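Local coordinates for protein CalG4 (Micromonospora echinospora, PDB 3IA7) that belongs to the GT-B fold class, a protein of two Rossmann-like halves, each built on a parallel sheet flanked by helices, at residues H15-P20 / D109-I114; S196-P199 / T203-E206; A29-R34 / E392-L397. All coordinates share one frame; numbering follows the deposited sequence.

Contact 1: H15-P20 / D109-I114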
ATOM      1  N   HIS A  15     -11.620   5.072   9.687  1.00 12.33           N
ATOM      2  CA  HIS A  15     -10.601   4.428   8.930  1.00 13.41           C
ATOM      3  C   HIS A  15     -11.230   3.359   8.018  1.00 12.45           C
ATOM      4  O   HIS A  15     -10.834   3.210   6.853  1.00 11.63           O
ATOM      5  CB  HIS A  15      -9.564   3.809   9.868  1.00 14.49           C
ATOM      6  CG  HIS A  15      -8.607   2.905   9.167  1.00 18.71           C
ATOM      7  ND1 HIS A  15      -7.614   3.377   8.332  1.00 22.67           N
ATOM      8  CD2 HIS A  15      -8.525   1.553   9.125  1.00 23.17           C
ATOM      9  CE1 HIS A  15      -6.938   2.354   7.828  1.00 22.89           C
ATOM     10  NE2 HIS A  15      -7.477   1.236   8.285  1.00 25.16           N
ATOM     11  N   GLY A  16     -12.178   2.606   8.583  1.00 11.22           N
ATOM     12  CA  GLY A  16     -12.781   1.465   7.911  1.00 10.40           C
ATOM     13  C   GLY A  16     -13.606   1.845   6.688  1.00 11.49           C
ATOM     14  O   GLY A  16     -13.836   1.012   5.818  1.00  9.21           O
ATOM     15  N   HIS A  17     -14.051   3.096   6.630  1.00 10.61           N
ATOM     16  CA  HIS A  17     -14.855   3.601   5.525  1.00 11.95           C
ATOM     17  C   HIS A  17     -13.963   4.340   4.549  1.00 12.35           C
ATOM     18  O   HIS A  17     -14.112   4.181   3.334  1.00 13.64           O
ATOM     19  CB  HIS A  17     -15.942   4.540   6.051  1.00 11.04           C
ATOM     20  CG  HIS A  17     -17.011   3.812   6.806  1.00 12.88           C
ATOM     21  ND1 HIS A  17     -18.121   3.283   6.187  1.00 11.41           N
ATOM     22  CD2 HIS A  17     -17.094   3.449   8.108  1.00 14.11           C
ATOM     23  CE1 HIS A  17     -18.863   2.647   7.082  1.00 12.55           C
ATOM     24  NE2 HIS A  17     -18.272   2.753   8.258  1.00 13.00           N
ATOM     25  N   VAL A  18     -12.983   5.069   5.072  1.00 11.66           N
ATOM     26  CA  VAL A  18     -12.161   5.904   4.198  1.00 12.09           C
ATOM     27  C   VAL A  18     -11.125   5.064   3.432  1.00 11.01           C
ATOM     28  O   VAL A  18     -10.991   5.193   2.205  1.00  9.27           O
ATOM     29  CB  VAL A  18     -11.551   7.103   5.009  1.00 11.89           C
ATOM     30  CG1 VAL A  18     -10.452   7.825   4.257  1.00 13.04           C
ATOM     31  CG2 VAL A  18     -12.662   8.105   5.393  1.00 10.93           C
ATOM     32  N   TYR A  19     -10.413   4.202   4.146  1.00 10.22           N
ATOM     33  CA  TYR A  19      -9.212   3.557   3.574  1.00 11.43           C
ATOM     34  C   TYR A  19      -9.469   2.722   2.306  1.00 11.67           C
ATOM     35  O   TYR A  19      -8.782   2.943   1.308  1.00 10.56           O
ATOM     36  CB  TYR A  19      -8.372   2.812   4.631  1.00 12.22           C
ATOM     37  CG  TYR A  19      -7.291   1.927   3.992  1.00 17.32           C
ATOM     38  CD1 TYR A  19      -6.018   2.448   3.682  1.00 19.98           C
ATOM     39  CD2 TYR A  19      -7.550   0.566   3.678  1.00 20.24           C
ATOM     40  CE1 TYR A  19      -5.013   1.641   3.084  1.00 20.16           C
ATOM     41  CE2 TYR A  19      -6.546  -0.252   3.085  1.00 22.11           C
ATOM     42  CZ  TYR A  19      -5.290   0.295   2.792  1.00 19.54           C
ATOM     43  OH  TYR A  19      -4.313  -0.500   2.196  1.00 20.63           O
ATOM     44  N   PRO A  20     -10.480   1.837   2.315  1.00 11.94           N
ATOM     45  CA  PRO A  20     -10.722   1.038   1.115  1.00 13.48           C
ATOM     46  C   PRO A  20     -11.024   1.877  -0.168  1.00 13.22           C
ATOM     47  O   PRO A  20     -10.659   1.460  -1.245  1.00 15.87           O
ATOM     48  CB  PRO A  20     -11.933   0.184   1.507  1.00 12.35           C
ATOM     49  CG  PRO A  20     -11.900   0.137   3.007  1.00 15.07           C
ATOM     50  CD  PRO A  20     -11.445   1.509   3.386  1.00 12.77           C
ATOM     51  N   ASP A 109     -20.080   6.102  -0.164  1.00 12.93           N
ATOM     52  CA  ASP A 109     -19.978   4.881   0.644  1.00 13.94           C
ATOM     53  C   ASP A 109     -21.349   4.511   1.150  1.00 13.55           C
ATOM     54  O   ASP A 109     -22.232   5.357   1.313  1.00 12.42           O
ATOM     55  CB  ASP A 109     -19.019   5.108   1.833  1.00 13.38           C
ATOM     56  CG  ASP A 109     -18.941   3.894   2.765  1.00 17.65           C
ATOM     57  OD1 ASP A 109     -18.234   2.948   2.379  1.00 18.44           O
ATOM     58  OD2 ASP A 109     -19.595   3.894   3.860  1.00 15.16           O
ATOM     59  N   VAL A 110     -21.542   3.220   1.400  1.00 12.60           N
ATOM     60  CA  VAL A 110     -22.851   2.725   1.880  1.00 14.75           C
ATOM     61  C   VAL A 110     -23.346   3.351   3.201  1.00 13.00           C
ATOM     62  O   VAL A 110     -24.547   3.570   3.362  1.00 12.53           O
ATOM     63  CB  VAL A 110     -22.879   1.180   1.939  1.00 14.62           C
ATOM     64  CG1 VAL A 110     -21.896   0.684   2.999  1.00 17.40           C
ATOM     65  CG2 VAL A 110     -24.337   0.649   2.208  1.00 19.98           C
ATOM     66  N   PHE A 111     -22.449   3.709   4.110  1.00 13.65           N
ATOM     67  CA  PHE A 111     -22.922   4.331   5.366  1.00 14.45           C
ATOM     68  C   PHE A 111     -23.680   5.673   5.081  1.00 13.14           C
ATOM     69  O   PHE A 111     -24.841   5.841   5.501  1.00 15.12           O
ATOM     70  CB  PHE A 111     -21.760   4.506   6.335  1.00 15.22           C
ATOM     71  CG  PHE A 111     -22.143   5.193   7.655  1.00 18.59           C
ATOM     72  CD1 PHE A 111     -22.095   4.486   8.853  1.00 24.07           C
ATOM     73  CD2 PHE A 111     -22.513   6.531   7.677  1.00 20.46           C
ATOM     74  CE1 PHE A 111     -22.467   5.134  10.082  1.00 22.81           C
ATOM     75  CE2 PHE A 111     -22.892   7.180   8.894  1.00 23.66           C
ATOM     76  CZ  PHE A 111     -22.839   6.471  10.074  1.00 20.46           C
ATOM     77  N   PRO A 112     -23.064   6.616   4.363  1.00 13.37           N
ATOM     78  CA  PRO A 112     -23.862   7.774   3.905  1.00 14.21           C
ATOM     79  C   PRO A 112     -24.698   7.572   2.624  1.00 13.96           C
ATOM     80  O   PRO A 112     -24.739   8.472   1.769  1.00 14.02           O
ATOM     81  CB  PRO A 112     -22.766   8.856   3.671  1.00 14.00           C
ATOM     82  CG  PRO A 112     -21.598   8.015   3.106  1.00 12.93           C
ATOM     83  CD  PRO A 112     -21.629   6.782   4.018  1.00 12.91           C
ATOM     84  N   PHE A 113     -25.435   6.456   2.506  1.00 13.05           N
ATOM     85  CA  PHE A 113     -26.109   6.229   1.237  1.00 12.96           C
ATOM     86  C   PHE A 113     -27.278   7.209   1.073  1.00 13.30           C
ATOM     87  O   PHE A 113     -27.608   7.518  -0.051  1.00 13.08           O
ATOM     88  CB  PHE A 113     -26.611   4.803   1.077  1.00 12.70           C
ATOM     89  CG  PHE A 113     -27.880   4.500   1.857  1.00 13.55           C
ATOM     90  CD1 PHE A 113     -29.118   4.539   1.207  1.00 12.11           C
ATOM     91  CD2 PHE A 113     -27.838   4.139   3.197  1.00 11.66           C
ATOM     92  CE1 PHE A 113     -30.356   4.270   1.880  1.00 11.93           C
ATOM     93  CE2 PHE A 113     -29.075   3.814   3.888  1.00 13.58           C
ATOM     94  CZ  PHE A 113     -30.319   3.872   3.202  1.00 12.96           C
ATOM     95  N   ILE A 114     -27.901   7.650   2.183  1.00 10.83           N
ATOM     96  CA  ILE A 114     -28.978   8.612   2.063  1.00 13.12           C
ATOM     97  C   ILE A 114     -28.445   9.928   1.469  1.00 10.71           C
ATOM     98  O   ILE A 114     -28.972  10.459   0.489  1.00 11.23           O
ATOM     99  CB  ILE A 114     -29.714   8.850   3.403  1.00 12.23           C
ATOM    100  CG1 ILE A 114     -30.328   7.512   3.882  1.00 13.65           C
ATOM    101  CG2 ILE A 114     -30.768   9.944   3.229  1.00 14.34           C
ATOM    102  CD1 ILE A 114     -30.705   7.486   5.332  1.00 17.82           C
TER
HETATM  103  O   HOH W   1     -15.663   2.643   1.289  1.00 34.38           O

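Contact 2: S196-P199 / T203-E206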
ATOM      1  N   SER A 196     -16.095 -14.510  -3.637  1.00 13.17           N
ATOM      2  CA  SER A 196     -16.377 -15.732  -2.912  1.00 14.49           C
ATOM      3  C   SER A 196     -16.664 -15.466  -1.431  1.00 14.68           C
ATOM      4  O   SER A 196     -17.113 -16.379  -0.719  1.00 14.54           O
ATOM      5  CB  SER A 196     -15.224 -16.743  -3.032  1.00 15.54           C
ATOM      6  OG  SER A 196     -14.025 -16.161  -2.574  1.00 15.23           O
ATOM      7  N   PHE A 197     -16.232 -14.308  -0.935  1.00 13.82           N
ATOM      8  CA  PHE A 197     -16.410 -13.993   0.486  1.00 13.04           C
ATOM      9  C   PHE A 197     -17.843 -13.454   0.696  1.00 14.53           C
ATOM     10  O   PHE A 197     -18.349 -13.428   1.826  1.00 15.30           O
ATOM     11  CB  PHE A 197     -15.396 -12.930   0.944  1.00 13.67           C
ATOM     12  CG  PHE A 197     -15.275 -12.807   2.451  1.00 12.72           C
ATOM     13  CD1 PHE A 197     -14.889 -13.911   3.212  1.00 14.29           C
ATOM     14  CD2 PHE A 197     -15.502 -11.593   3.083  1.00 18.97           C
ATOM     15  CE1 PHE A 197     -14.755 -13.825   4.642  1.00 16.03           C
ATOM     16  CE2 PHE A 197     -15.342 -11.477   4.519  1.00 18.93           C
ATOM     17  CZ  PHE A 197     -14.959 -12.624   5.273  1.00 15.53           C
ATOM     18  N   GLN A 198     -18.513 -13.054  -0.388  1.00 13.26           N
ATOM     19  CA  GLN A 198     -19.880 -12.536  -0.301  1.00 12.24           C
ATOM     20  C   GLN A 198     -20.979 -13.628  -0.078  1.00 13.37           C
ATOM     21  O   GLN A 198     -21.164 -14.551  -0.931  1.00 12.40           O
ATOM     22  CB  GLN A 198     -20.203 -11.766  -1.597  1.00 12.43           C
ATOM     23  CG  GLN A 198     -21.658 -11.370  -1.739  1.00 11.79           C
ATOM     24  CD  GLN A 198     -22.044 -10.200  -0.814  1.00 11.70           C
ATOM     25  OE1 GLN A 198     -21.266  -9.252  -0.650  1.00 11.81           O
ATOM     26  NE2 GLN A 198     -23.278 -10.230  -0.255  1.00 11.71           N
ATOM     27  N   PRO A 199     -21.784 -13.489   1.005  1.00 13.02           N
ATOM     28  CA  PRO A 199     -22.963 -14.398   1.165  1.00 14.50           C
ATOM     29  C   PRO A 199     -23.925 -14.282  -0.036  1.00 14.41           C
ATOM     30  O   PRO A 199     -24.148 -13.150  -0.508  1.00 14.39           O
ATOM     31  CB  PRO A 199     -23.652 -13.882   2.462  1.00 14.92           C
ATOM     32  CG  PRO A 199     -22.568 -13.117   3.223  1.00 15.04           C
ATOM     33  CD  PRO A 199     -21.667 -12.512   2.115  1.00 14.40           C
ATOM     34  N   THR A 203     -26.305 -14.584  -6.592  1.00 14.03           N
ATOM     35  CA  THR A 203     -27.548 -13.859  -6.787  1.00 14.28           C
ATOM     36  C   THR A 203     -27.281 -12.396  -7.167  1.00 14.72           C
ATOM     37  O   THR A 203     -28.209 -11.656  -7.468  1.00 13.48           O
ATOM     38  CB  THR A 203     -28.433 -13.899  -5.499  1.00 14.28           C
ATOM     39  OG1 THR A 203     -27.804 -13.092  -4.475  1.00 15.20           O
ATOM     40  CG2 THR A 203     -28.609 -15.321  -5.034  1.00 11.95           C
ATOM     41  N   PHE A 204     -26.016 -11.983  -7.158  1.00 14.33           N
ATOM     42  CA  PHE A 204     -25.676 -10.572  -7.409  1.00 15.27           C
ATOM     43  C   PHE A 204     -25.432 -10.342  -8.885  1.00 15.79           C
ATOM     44  O   PHE A 204     -24.524 -10.959  -9.467  1.00 16.71           O
ATOM     45  CB  PHE A 204     -24.473 -10.083  -6.511  1.00 15.49           C
ATOM     46  CG  PHE A 204     -24.865  -9.879  -5.075  1.00 15.19           C
ATOM     47  CD1 PHE A 204     -25.315  -8.604  -4.622  1.00 12.28           C
ATOM     48  CD2 PHE A 204     -24.883 -10.967  -4.209  1.00 14.41           C
ATOM     49  CE1 PHE A 204     -25.765  -8.438  -3.307  1.00 14.58           C
ATOM     50  CE2 PHE A 204     -25.310 -10.844  -2.897  1.00 18.35           C
ATOM     51  CZ  PHE A 204     -25.750  -9.544  -2.420  1.00 16.54           C
ATOM     52  N   ASP A 205     -26.241  -9.470  -9.494  1.00 15.17           N
ATOM     53  CA  ASP A 205     -26.131  -9.250 -10.924  1.00 17.44           C
ATOM     54  C   ASP A 205     -24.958  -8.353 -11.330  1.00 17.91           C
ATOM     55  O   ASP A 205     -24.176  -7.926 -10.483  1.00 17.52           O
ATOM     56  CB  ASP A 205     -27.470  -8.817 -11.567  1.00 16.74           C
ATOM     57  CG  ASP A 205     -27.953  -7.467 -11.100  1.00 17.86           C
ATOM     58  OD1 ASP A 205     -27.149  -6.614 -10.653  1.00 16.28           O
ATOM     59  OD2 ASP A 205     -29.183  -7.235 -11.164  1.00 20.37           O
ATOM     60  N   GLU A 206     -24.898  -8.001 -12.616  1.00 19.21           N
ATOM     61  CA  GLU A 206     -23.746  -7.283 -13.142  1.00 21.21           C
ATOM     62  C   GLU A 206     -23.611  -5.849 -12.596  1.00 20.58           C
ATOM     63  O   GLU A 206     -22.557  -5.269 -12.780  1.00 22.90           O
ATOM     64  CB  GLU A 206     -23.734  -7.260 -14.688  1.00 22.68           C
ATOM     65  CG  GLU A 206     -24.983  -6.642 -15.274  1.00 25.89           C
ATOM     66  CD  GLU A 206     -26.194  -7.580 -15.124  1.00 34.26           C
ATOM     67  OE1 GLU A 206     -25.991  -8.817 -14.963  1.00 36.42           O
ATOM     68  OE2 GLU A 206     -27.337  -7.074 -15.111  1.00 36.23           O
TER

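Contact 3: A29-R34 / E392-L397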
ATOM      1  N   ALA A  29      -7.876   9.794 -10.149  1.00  7.94           N
ATOM      2  CA  ALA A  29      -7.018  10.979 -10.252  1.00  9.29           C
ATOM      3  C   ALA A  29      -5.882  10.739 -11.269  1.00 10.18           C
ATOM      4  O   ALA A  29      -5.539  11.644 -12.055  1.00 11.07           O
ATOM      5  CB  ALA A  29      -6.455  11.361  -8.832  1.00  9.46           C
ATOM      6  N   ARG A  30      -5.259   9.557 -11.247  1.00 10.59           N
ATOM      7  CA  ARG A  30      -4.213   9.214 -12.219  1.00 11.89           C
ATOM      8  C   ARG A  30      -4.714   9.317 -13.644  1.00 12.16           C
ATOM      9  O   ARG A  30      -3.954   9.621 -14.529  1.00 12.08           O
ATOM     10  CB  ARG A  30      -3.670   7.786 -12.064  1.00 11.61           C
ATOM     11  CG  ARG A  30      -2.829   7.622 -10.879  1.00 17.27           C
ATOM     12  CD  ARG A  30      -2.060   6.323 -10.905  1.00 19.09           C
ATOM     13  NE  ARG A  30      -1.495   6.184  -9.579  1.00 22.15           N
ATOM     14  CZ  ARG A  30      -2.070   5.499  -8.587  1.00 25.14           C
ATOM     15  NH1 ARG A  30      -3.176   4.820  -8.800  1.00 20.02           N
ATOM     16  NH2 ARG A  30      -1.501   5.448  -7.380  1.00 27.82           N
ATOM     17  N   ARG A  31      -5.975   8.965 -13.841  1.00 11.74           N
ATOM     18  CA  ARG A  31      -6.585   9.024 -15.127  1.00 11.77           C
ATOM     19  C   ARG A  31      -7.025  10.421 -15.526  1.00 11.43           C
ATOM     20  O   ARG A  31      -7.660  10.579 -16.566  1.00 11.32           O
ATOM     21  CB  ARG A  31      -7.730   8.010 -15.222  1.00 10.47           C
ATOM     22  CG  ARG A  31      -7.228   6.583 -14.932  1.00 12.78           C
ATOM     23  CD  ARG A  31      -8.345   5.525 -14.973  1.00 11.77           C
ATOM     24  NE  ARG A  31      -7.804   4.210 -14.614  1.00 11.96           N
ATOM     25  CZ  ARG A  31      -8.347   3.044 -14.939  1.00 11.89           C
ATOM     26  NH1 ARG A  31      -9.495   2.991 -15.615  1.00  8.26           N
ATOM     27  NH2 ARG A  31      -7.768   1.926 -14.518  1.00 12.39           N
ATOM     28  N   GLY A  32      -6.694  11.437 -14.735  1.00 11.47           N
ATOM     29  CA  GLY A  32      -7.004  12.827 -15.147  1.00 10.82           C
ATOM     30  C   GLY A  32      -8.304  13.421 -14.578  1.00 10.22           C
ATOM     31  O   GLY A  32      -8.584  14.597 -14.812  1.00 10.11           O
ATOM     32  N   HIS A  33      -9.075  12.626 -13.833  1.00  9.18           N
ATOM     33  CA  HIS A  33     -10.336  13.083 -13.215  1.00  8.98           C
ATOM     34  C   HIS A  33     -10.114  14.002 -12.024  1.00  9.75           C
ATOM     35  O   HIS A  33      -9.166  13.821 -11.256  1.00 10.78           O
ATOM     36  CB  HIS A  33     -11.238  11.896 -12.860  1.00  9.04           C
ATOM     37  CG  HIS A  33     -11.502  11.001 -14.035  1.00 10.92           C
ATOM     38  ND1 HIS A  33     -12.057  11.475 -15.205  1.00 10.67           N
ATOM     39  CD2 HIS A  33     -11.169   9.706 -14.274  1.00 10.37           C
ATOM     40  CE1 HIS A  33     -12.106  10.498 -16.093  1.00 11.47           C
ATOM     41  NE2 HIS A  33     -11.599   9.410 -15.542  1.00 13.00           N
ATOM     42  N   ARG A  34     -10.969  15.008 -11.918  1.00  9.71           N
ATOM     43  CA  ARG A  34     -10.997  15.933 -10.786  1.00  8.88           C
ATOM     44  C   ARG A  34     -11.838  15.283  -9.686  1.00  8.64           C
ATOM     45  O   ARG A  34     -13.052  15.013  -9.882  1.00  8.08           O
ATOM     46  CB  ARG A  34     -11.665  17.244 -11.213  1.00  9.67           C
ATOM     47  CG  ARG A  34     -11.786  18.222 -10.043  1.00 10.21           C
ATOM     48  CD  ARG A  34     -12.509  19.491 -10.441  1.00 14.39           C
ATOM     49  NE  ARG A  34     -12.749  20.289  -9.237  1.00 12.87           N
ATOM     50  CZ  ARG A  34     -13.544  21.353  -9.200  1.00 14.58           C
ATOM     51  NH1 ARG A  34     -14.228  21.716 -10.285  1.00 13.45           N
ATOM     52  NH2 ARG A  34     -13.667  22.038  -8.068  1.00 17.03           N
ATOM     53  N   GLU A 392     -14.577   0.101 -14.085  1.00 13.61           N
ATOM     54  CA  GLU A 392     -16.030  -0.100 -13.941  1.00 14.23           C
ATOM     55  C   GLU A 392     -16.668   1.274 -13.833  1.00 14.30           C
ATOM     56  O   GLU A 392     -17.696   1.528 -14.421  1.00 13.54           O
ATOM     57  CB  GLU A 392     -16.370  -0.854 -12.653  1.00 14.78           C
ATOM     58  CG  GLU A 392     -15.831  -2.275 -12.560  1.00 20.25           C
ATOM     59  CD  GLU A 392     -16.641  -3.320 -13.306  1.00 21.19           C
ATOM     60  OE1 GLU A 392     -17.792  -3.059 -13.733  1.00 24.73           O
ATOM     61  OE2 GLU A 392     -16.124  -4.446 -13.435  1.00 27.47           O
ATOM     62  N   VAL A 393     -16.051   2.163 -13.069  1.00 12.82           N
ATOM     63  CA  VAL A 393     -16.625   3.500 -12.936  1.00 13.27           C
ATOM     64  C   VAL A 393     -16.591   4.219 -14.281  1.00 12.91           C
ATOM     65  O   VAL A 393     -17.598   4.854 -14.691  1.00 11.19           O
ATOM     66  CB  VAL A 393     -15.883   4.334 -11.893  1.00 13.19           C
ATOM     67  CG1 VAL A 393     -16.352   5.797 -11.972  1.00 14.31           C
ATOM     68  CG2 VAL A 393     -16.036   3.725 -10.431  1.00 10.77           C
ATOM     69  N   GLU A 394     -15.444   4.170 -14.975  1.00 12.17           N
ATOM     70  CA  GLU A 394     -15.375   4.839 -16.287  1.00 12.61           C
ATOM     71  C   GLU A 394     -16.348   4.264 -17.334  1.00 13.04           C
ATOM     72  O   GLU A 394     -16.959   5.023 -18.092  1.00 12.58           O
ATOM     73  CB  GLU A 394     -13.945   4.876 -16.849  1.00 11.56           C
ATOM     74  CG  GLU A 394     -12.989   5.745 -16.003  1.00 13.54           C
ATOM     75  CD  GLU A 394     -11.661   5.895 -16.672  1.00 17.16           C
ATOM     76  OE1 GLU A 394     -11.127   4.864 -17.144  1.00 13.92           O
ATOM     77  OE2 GLU A 394     -11.173   7.051 -16.732  1.00 15.34           O
ATOM     78  N   ALA A 395     -16.500   2.937 -17.345  1.00 14.03           N
ATOM     79  CA  ALA A 395     -17.465   2.258 -18.218  1.00 14.31           C
ATOM     80  C   ALA A 395     -18.928   2.644 -17.901  1.00 14.40           C
ATOM     81  O   ALA A 395     -19.724   2.831 -18.811  1.00 12.18           O
ATOM     82  CB  ALA A 395     -17.294   0.713 -18.156  1.00 14.57           C
ATOM     83  N   TYR A 396     -19.262   2.752 -16.613  1.00 13.05           N
ATOM     84  CA  TYR A 396     -20.596   3.141 -16.156  1.00 13.37           C
ATOM     85  C   TYR A 396     -20.888   4.533 -16.670  1.00 14.72           C
ATOM     86  O   TYR A 396     -21.943   4.782 -17.264  1.00 14.09           O
ATOM     87  CB  TYR A 396     -20.634   3.056 -14.616  1.00 13.92           C
ATOM     88  CG  TYR A 396     -21.911   3.466 -13.900  1.00 13.10           C
ATOM     89  CD1 TYR A 396     -23.140   2.805 -14.125  1.00 10.58           C
ATOM     90  CD2 TYR A 396     -21.884   4.508 -12.999  1.00 12.19           C
ATOM     91  CE1 TYR A 396     -24.283   3.175 -13.447  1.00 11.48           C
ATOM     92  CE2 TYR A 396     -23.018   4.885 -12.311  1.00 12.17           C
ATOM     93  CZ  TYR A 396     -24.210   4.219 -12.528  1.00  9.24           C
ATOM     94  OH  TYR A 396     -25.313   4.565 -11.778  1.00 11.06           O
ATOM     95  N   LEU A 397     -19.928   5.435 -16.517  1.00 16.41           N
ATOM     96  CA  LEU A 397     -20.062   6.794 -17.082  1.00 18.30           C
ATOM     97  C   LEU A 397     -20.290   6.802 -18.584  1.00 19.55           C
ATOM     98  O   LEU A 397     -21.158   7.516 -19.065  1.00 20.79           O
ATOM     99  CB  LEU A 397     -18.853   7.638 -16.733  1.00 18.73           C
ATOM    100  CG  LEU A 397     -18.757   8.166 -15.304  1.00 16.99           C
ATOM    101  CD1 LEU A 397     -17.430   8.928 -15.185  1.00 14.97           C
ATOM    102  CD2 LEU A 397     -19.909   9.110 -14.981  1.00 17.81           C
TER

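Contact 1: H15-P20 / D109-I114
H17 and the backbone N of F111 take hold of one carboxylate oxygen, D109 OD2, from opposite faces of the carboxylate, and neither donor lies in its plane. The imidazole ND1 of H17 donates to D109 OD2 at 2.8 Å. It comes in steeply above the carboxylate plane, in a bond bent to 148°. The F111 N bond to D109 OD2 is 2.9 Å long and closes an Asx turn where strand 105-109 gives way to the loop before helix 113-123. Aspartate suits this place because its short side chain can fold forward to the amide two residues on. Its CG lies anti to the backbone N (chi1 176°), which places the carboxylate between the F111 amide and the imidazole. The imidazole and carboxylate planes are almost perpendicular. F111 turns the edge of its ring to the face of H17 in an offset edge-to-face pair, with centroids 5.5 Å apart, while F111 CB touches H17 CE1 at 3.5 Å. A water donates to both H17 O and D109 OD1, adding a second bridge to the helix. ND1 must carry the proton it donates, and that bond together with the F111 edge largely sets the ring's rotation.

Contact 2: S196-P199 / T203-E206
The carbonyl oxygen of P199 is met by two side chains: the amide NE2 of Q198 donates to P199 O at 3.1 Å, and the ring edge of F204 brings CE2 to 3.5 Å from P199 O, near the ring plane. The Q198 bond lies in the carbonyl plane on a lone pair. Meeting that oxygen with the hydrogen-bearing rim of the phenyl suits the weak polarity of aromatic C-H groups. Glutamine fits because its amide can serve two partners at once; OE1 accepts from the backbone N of A135, so the group's flip is decided by a partner at each end. A bend at chi2 (74°) folds the chain so that NE2 reaches the carbonyl of the next residue and also lies 3.4 Å from F204 CZ. The amide and ring planes stand 61° apart, and Q198 CG comes to 3.9 Å from F204 CE2. F208 pairs edge-to-face with F204, while F197 O accepts from R336 and S196 OG bonds to D379, on helices 331-339 and 367-381 of the second half. Joining strand 189-191 to the outermost strand 208-210 of the first Rossmann-like sheet, the loop lies at the junction of the two GT-B domains.

Contact 3: A29-R34 / E392-L397
A Schellman motif ends helix 15-30, and the turn it makes presents R31 and H33 together to E394 on helix 385-400. G32 is the C-prime residue: its positive phi (96°) is easy for glycine, and its backbone N bonds to A29 O at 2.9 Å as the chain leaves the helix for strand 34-39. The two residues on either side of G32 grip the two oxygens of one carboxylate. H33 NE2 donates to E394 OE2 at 2.7 Å in a nearly straight bond (171°), with the oxygen in the imidazole plane and using its anti lone pair, the one pointing away from OE1. R31 NH1 forms a salt bridge to E394 OE1 at 2.9 Å; the oxygen lies in the guanidinium plane but is met from well above the carboxylate plane. The chain of R31 crosses that of E394 at a slant, its CD 3.6 Å from E394 OE1. Glutamate suits the place because its chain, extended beyond CG (chi2 -173°), spans the gap between two backbones whose nearest CA atoms, those of R31 and E394, are 9.8 Å apart. Histidine suits its own because it uses both nitrogens: ND1 accepts a hydrogen bond from the backbone N of R5, which fixes the ring and is consistent with a neutral imidazole carrying its proton on NE2. R31's strongest polar partner is D391, in a salt bridge to NH1, with E27 at NE, so its charge is probably spread over several carboxylates. V393 and L397 pack on L105, and Y396 OH bonds to A127 O. Helix 385-400 thus lies against the first parallel sheet although it follows the second in the chain, as in GT-B proteins, whose C-terminal helix returns to the N-terminal Rossmann-like domain.

Contacts 1 and 3 use the two ends of helix 15-30: its first turn reaches D109, and the turn that ends it faces helix 385-400. Both are partly buried and pair a histidine with a carboxylate, yet differently. Contact 1 lies near the centre of the chain, shares one oxygen between two donors and adds a ring pair and a water; contact 3, whose centre is about 23 Å from the centre of the chain, splits its carboxylate between histidine and arginine and is more ionic. Contact 2 is the buried one, short-range in sequence and without a charge or hydrogen bond across it. Contacts 2 and 3 come within about 5 Å at their nearest atoms without touching.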